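Local coordinates for bacterial transferase hexapeptide (Three repeats) family protein (Acinetobacter baumannii, PDB 4M9C), which probably transfers an acetyl group to a UDP-linked amino sugar in the biosynthesis of UDP-N,N'-diacetylbacillosamine, at residues A71-E77 against D144-F148; G156-I160 against I172-P177. One frame throughout, in Å; residues are numbered along the deposited sequence.

Contact 1: A71-E77 against D144-F148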
loop_
_atom_site.group_PDB
_atom_site.type_symbol
_atom_site.label_atom_id
_atom_site.label_comp_id
_atom_site.label_asym_id
_atom_site.label_seq_id
_atom_site.Cartn_x
_atom_site.Cartn_y
_atom_site.Cartn_z
ATOM N N ALA A 71 -3.729 -20.447 0.536
ATOM C CA ALA A 71 -4.183 -19.508 1.561
ATOM C C ALA A 71 -5.126 -20.168 2.568
ATOM O O ALA A 71 -5.132 -19.817 3.749
ATOM C CB ALA A 71 -4.862 -18.289 0.913
ATOM N N ASN A 72 -5.933 -21.112 2.084
ATOM C CA ASN A 72 -6.842 -21.886 2.942
ATOM C C ASN A 72 -6.070 -22.520 4.089
ATOM O O ASN A 72 -5.310 -23.463 3.880
ATOM C CB ASN A 72 -7.513 -22.988 2.117
ATOM C CG ASN A 72 -8.572 -23.771 2.909
ATOM O OD1 ASN A 72 -8.416 -24.049 4.099
ATOM N ND2 ASN A 72 -9.646 -24.133 2.234
ATOM N N SER A 73 -6.276 -22.027 5.305
ATOM C CA SER A 73 -5.404 -22.424 6.410
ATOM C C SER A 73 -5.665 -23.835 6.937
ATOM O O SER A 73 -4.768 -24.473 7.483
ATOM C CB SER A 73 -5.447 -21.403 7.551
ATOM O OG SER A 73 -6.600 -21.552 8.354
ATOM N N VAL A 74 -6.896 -24.309 6.783
ATOM C CA VAL A 74 -7.235 -25.664 7.199
ATOM C C VAL A 74 -6.491 -26.645 6.305
ATOM O O VAL A 74 -5.909 -27.614 6.775
ATOM C CB VAL A 74 -8.761 -25.917 7.114
ATOM C CG1 VAL A 74 -9.059 -27.414 7.069
ATOM C CG2 VAL A 74 -9.469 -25.256 8.276
ATOM N N VAL A 75 -6.509 -26.379 5.007
ATOM C CA VAL A 75 -5.782 -27.208 4.056
ATOM C C VAL A 75 -4.275 -27.101 4.326
ATOM O O VAL A 75 -3.546 -28.102 4.295
ATOM C CB VAL A 75 -6.093 -26.767 2.606
ATOM C CG1 VAL A 75 -5.109 -27.405 1.614
ATOM C CG2 VAL A 75 -7.540 -27.089 2.245
ATOM N N ARG A 76 -3.820 -25.880 4.602
ATOM C CA ARG A 76 -2.400 -25.616 4.821
ATOM C C ARG A 76 -1.871 -26.446 5.985
ATOM O O ARG A 76 -0.789 -27.014 5.895
ATOM C CB ARG A 76 -2.131 -24.104 5.042
ATOM C CG ARG A 76 -0.640 -23.760 5.250
ATOM C CD ARG A 76 -0.305 -22.313 4.821
ATOM N NE ARG A 76 -0.690 -21.281 5.799
ATOM C CZ ARG A 76 -1.780 -20.522 5.713
ATOM N NH1 ARG A 76 -2.027 -19.593 6.633
ATOM N NH2 ARG A 76 -2.628 -20.683 4.709
ATOM N N GLU A 77 -2.635 -26.523 7.074
ATOM C CA GLU A 77 -2.221 -27.325 8.227
ATOM C C GLU A 77 -2.137 -28.822 7.925
ATOM O O GLU A 77 -1.212 -29.503 8.379
ATOM C CB GLU A 77 -3.154 -27.113 9.422
ATOM C CG GLU A 77 -2.732 -27.907 10.659
ATOM C CD GLU A 77 -3.584 -27.590 11.881
ATOM O OE1 GLU A 77 -3.068 -27.677 13.015
ATOM O OE2 GLU A 77 -4.773 -27.253 11.705
ATOM N N ASP A 144 -0.825 -19.497 14.786
ATOM C CA ASP A 144 -0.423 -20.378 13.690
ATOM C C ASP A 144 -1.501 -20.454 12.622
ATOM O O ASP A 144 -2.677 -20.314 12.925
ATOM C CB ASP A 144 -0.160 -21.796 14.205
ATOM C CG ASP A 144 0.923 -21.843 15.253
ATOM O OD1 ASP A 144 1.811 -20.967 15.231
ATOM O OD2 ASP A 144 0.890 -22.758 16.097
ATOM N N TYR A 145 -1.081 -20.686 11.381
ATOM C CA TYR A 145 -1.987 -20.855 10.249
ATOM C C TYR A 145 -2.937 -19.685 10.071
ATOM O O TYR A 145 -4.115 -19.866 9.753
ATOM C CB TYR A 145 -2.743 -22.197 10.354
ATOM C CG TYR A 145 -1.778 -23.363 10.404
ATOM C CD1 TYR A 145 -1.125 -23.791 9.254
ATOM C CD2 TYR A 145 -1.483 -24.005 11.600
ATOM C CE1 TYR A 145 -0.225 -24.834 9.283
ATOM C CE2 TYR A 145 -0.580 -25.063 11.642
ATOM C CZ TYR A 145 0.045 -25.465 10.479
ATOM O OH TYR A 145 0.938 -26.509 10.498
ATOM N N VAL A 146 -2.410 -18.485 10.278
ATOM C CA VAL A 146 -3.166 -17.262 10.074
ATOM C C VAL A 146 -2.920 -16.747 8.660
ATOM O O VAL A 146 -1.795 -16.830 8.131
ATOM C CB VAL A 146 -2.774 -16.196 11.115
ATOM C CG1 VAL A 146 -3.383 -14.845 10.768
ATOM C CG2 VAL A 146 -3.209 -16.652 12.510
ATOM N N THR A 147 -3.973 -16.222 8.048
ATOM C CA THR A 147 -3.910 -15.744 6.680
ATOM C C THR A 147 -4.402 -14.316 6.582
ATOM O O THR A 147 -5.516 -14.011 7.017
ATOM C CB THR A 147 -4.777 -16.627 5.758
ATOM O OG1 THR A 147 -4.247 -17.953 5.745
ATOM C CG2 THR A 147 -4.778 -16.084 4.344
ATOM N N PHE A 148 -3.565 -13.441 6.030
ATOM C CA PHE A 148 -3.946 -12.056 5.737
ATOM C C PHE A 148 -4.125 -11.972 4.239
ATOM O O PHE A 148 -3.164 -12.170 3.485
ATOM C CB PHE A 148 -2.830 -11.056 6.130
ATOM C CG PHE A 148 -2.812 -10.676 7.595
ATOM C CD1 PHE A 148 -2.197 -9.507 8.003
ATOM C CD2 PHE A 148 -3.388 -11.493 8.558
ATOM C CE1 PHE A 148 -2.163 -9.151 9.341
ATOM C CE2 PHE A 148 -3.349 -11.147 9.896
ATOM C CZ PHE A 148 -2.739 -9.975 10.291
#
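The hydroxyl of T147 sits between two groups of the facing segment and bonds to both: OG1 donates to the backbone O of A71 at 2.9 Å and accepts from NH1 of R76, also at 2.9 Å. Through it the Rossmann-like N-terminal domain, at the loop and first turn of helix 73-85, is fastened to the flank of the left-handed beta-helix, where T147 opens strand 147-148. The donated bond lies in the carbonyl plane of A71, and the accepted one leaves the guanidinium edge nearly in its plane, with an N-H...O angle of 159°. Because the R76 chain runs out with CG opposite its own backbone N (chi1 -179°) and then bends at chi3, the guanidinium folds back toward the start of its own helix. There NH2 makes a weak bond to the same A71 O, closing a triangle of three groups. F127 O and I70 O, which receive NE and NH2, further limit the rotation of this buried group.

Beyond the guanidinium, toward E77, polar bonding gives way to an aromatic face. The ring of Y145 lies against the first turn of the helix, and CB of E77 stands over its centre, 3.7 Å from the centroid and 10° off the normal, a CH-pi contact. F127 and H163 also meet this ring, both with nearly parallel planes. S73 OG is hydrogen-bonded to ND1 of H163, while CB of S73 presses on the Y145 backbone. The helix start itself is held by N72, the N-cap residue, whose OD1 accepts a nearly straight bond from V75 N at 3.1 Å.

Contact 2: G156-I160 against I172-P177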
loop_
_atom_site.group_PDB
_atom_site.type_symbol
_atom_site.label_atom_id
_atom_site.label_comp_id
_atom_site.label_asym_id
_atom_site.label_seq_id
_atom_site.Cartn_x
_atom_site.Cartn_y
_atom_site.Cartn_z
ATOM N N GLY A 156 -1.875 -1.817 15.970
ATOM C CA GLY A 156 -1.147 -2.164 17.179
ATOM C C GLY A 156 -1.928 -2.890 18.264
ATOM O O GLY A 156 -3.135 -2.710 18.406
ATOM N N ASN A 157 -1.215 -3.696 19.042
ATOM C CA ASN A 157 -1.774 -4.375 20.206
ATOM C C ASN A 157 -2.976 -5.233 19.858
ATOM O O ASN A 157 -4.022 -5.159 20.511
ATOM C CB ASN A 157 -2.127 -3.379 21.314
ATOM C CG ASN A 157 -0.901 -2.903 22.075
ATOM O OD1 ASN A 157 -0.235 -3.680 22.773
ATOM N ND2 ASN A 157 -0.596 -1.621 21.942
ATOM N N ILE A 158 -2.818 -6.045 18.823
ATOM C CA ILE A 158 -3.873 -6.957 18.407
ATOM C C ILE A 158 -3.350 -8.378 18.548
ATOM O O ILE A 158 -2.195 -8.657 18.218
ATOM C CB ILE A 158 -4.296 -6.661 16.961
ATOM C CG1 ILE A 158 -4.958 -5.278 16.891
ATOM C CG2 ILE A 158 -5.225 -7.761 16.418
ATOM C CD1 ILE A 158 -5.142 -4.736 15.484
ATOM N N HIS A 159 -4.182 -9.271 19.073
ATOM C CA HIS A 159 -3.827 -10.680 19.144
ATOM C C HIS A 159 -4.758 -11.447 18.210
ATOM O O HIS A 159 -5.977 -11.453 18.392
ATOM C CB HIS A 159 -3.929 -11.210 20.582
ATOM C CG HIS A 159 -3.009 -10.525 21.549
ATOM N ND1 HIS A 159 -2.926 -10.877 22.881
ATOM C CD2 HIS A 159 -2.126 -9.511 21.376
ATOM C CE1 HIS A 159 -2.032 -10.114 23.484
ATOM N NE2 HIS A 159 -1.532 -9.275 22.594
ATOM N N ILE A 160 -4.180 -12.050 17.181
ATOM C CA ILE A 160 -4.944 -12.818 16.205
ATOM C C ILE A 160 -4.620 -14.285 16.431
ATOM O O ILE A 160 -3.487 -14.709 16.251
ATOM C CB ILE A 160 -4.586 -12.397 14.769
ATOM C CG1 ILE A 160 -4.950 -10.920 14.562
ATOM C CG2 ILE A 160 -5.303 -13.267 13.758
ATOM C CD1 ILE A 160 -4.596 -10.375 13.203
ATOM N N ILE A 172 -8.320 -3.481 11.147
ATOM C CA ILE A 172 -8.575 -3.817 12.541
ATOM C C ILE A 172 -8.044 -2.721 13.466
ATOM O O ILE A 172 -6.871 -2.370 13.411
ATOM C CB ILE A 172 -7.920 -5.140 12.916
ATOM C CG1 ILE A 172 -8.253 -6.212 11.875
ATOM C CG2 ILE A 172 -8.347 -5.582 14.316
ATOM C CD1 ILE A 172 -7.526 -7.501 12.129
ATOM N N LYS A 173 -8.920 -2.200 14.317
ATOM C CA LYS A 173 -8.581 -1.156 15.277
ATOM C C LYS A 173 -7.524 -1.595 16.269
ATOM O O LYS A 173 -7.504 -2.746 16.706
ATOM C CB LYS A 173 -9.828 -0.752 16.063
ATOM C CG LYS A 173 -9.616 0.444 16.976
ATOM C CD LYS A 173 -10.865 0.757 17.784
ATOM C CE LYS A 173 -10.619 1.967 18.689
ATOM N NZ LYS A 173 -11.896 2.510 19.264
ATOM N N GLN A 174 -6.662 -0.665 16.659
ATOM C CA GLN A 174 -5.626 -0.987 17.626
ATOM C C GLN A 174 -6.250 -1.321 18.974
ATOM O O GLN A 174 -7.299 -0.791 19.315
ATOM C CB GLN A 174 -4.642 0.181 17.772
ATOM C CG GLN A 174 -5.268 1.458 18.323
ATOM C CD GLN A 174 -4.282 2.627 18.329
ATOM O OE1 GLN A 174 -3.342 2.659 19.125
ATOM N NE2 GLN A 174 -4.492 3.584 17.431
ATOM N N GLY A 175 -5.620 -2.223 19.723
ATOM C CA GLY A 175 -5.976 -2.411 21.118
ATOM C C GLY A 175 -5.079 -1.531 21.983
ATOM O O GLY A 175 -4.529 -0.550 21.494
ATOM N N THR A 176 -4.929 -1.879 23.258
ATOM C CA THR A 176 -4.024 -1.165 24.158
ATOM C C THR A 176 -3.152 -2.209 24.840
ATOM O O THR A 176 -3.469 -3.398 24.792
ATOM C CB THR A 176 -4.791 -0.379 25.252
ATOM O OG1 THR A 176 -5.520 -1.297 26.075
ATOM C CG2 THR A 176 -5.759 0.635 24.644
ATOM N N PRO A 177 -2.047 -1.784 25.475
ATOM C CA PRO A 177 -1.204 -2.781 26.145
ATOM C C PRO A 177 -1.967 -3.553 27.232
ATOM O O PRO A 177 -1.688 -4.732 27.465
ATOM C CB PRO A 177 -0.085 -1.935 26.761
ATOM C CG PRO A 177 -0.036 -0.709 25.908
ATOM C CD PRO A 177 -1.459 -0.431 25.532
HETATM O O HOH W 1 -1.979 0.229 20.410
#
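N157 and I158 dominate this meeting of two successive coils of the left-handed beta-helix, and I172, on the next coil, meets I158. The N157 side chain lies across the backbone of 175-177, with CB 3.5 Å from G175 C and the amide against T176 and P177. A water gathers the polar ends: it accepts from N157 ND2 at 2.8 Å and donates to both Q174 OE1 and G175 O. I158 supplies the apolar part of the contact. Its CG1 is set opposite the carbonyl carbon (chi1 -66°), and CD1 beyond it reaches CG2 of I172 at 3.5 Å, with the K173 carbonyl alongside.

Between the two segments a backbone bond runs from G175 N to G156 O at 2.9 Å, in the carbonyl plane. G175 has no side chain, and its CA makes a CA-H...O contact with N157 O at 3.4 Å.

The segment 172-177 leaves strand 171-172 for the loop that leads to strand 181-183. That strand flanks 158-160 in the same parallel sheet, L181 touching I172 and I183 touching I160, while K173 packs on M191 of the second subunit.

The two contacts illustrate how one beta-helix uses its flank and its own stacking differently. Contact 1 joins separate domains, its centre about 6 Å from the centre of the chain, whereas contact 2 joins neighbouring coils of a single domain, with its centre about 21 Å from that of contact 1. Each is partly buried, but contact 1 has none of its touching residues exposed, while contact 2 has four. Their chemistry follows: side-chain hydrogen bonds and an aromatic face bind the domains, while a backbone bond, a water and isoleucine packing make up contact 2. They meet inside the beta-helix, where F148 CZ comes within 3.5 Å of I160 CD1 and V146 packs on I160.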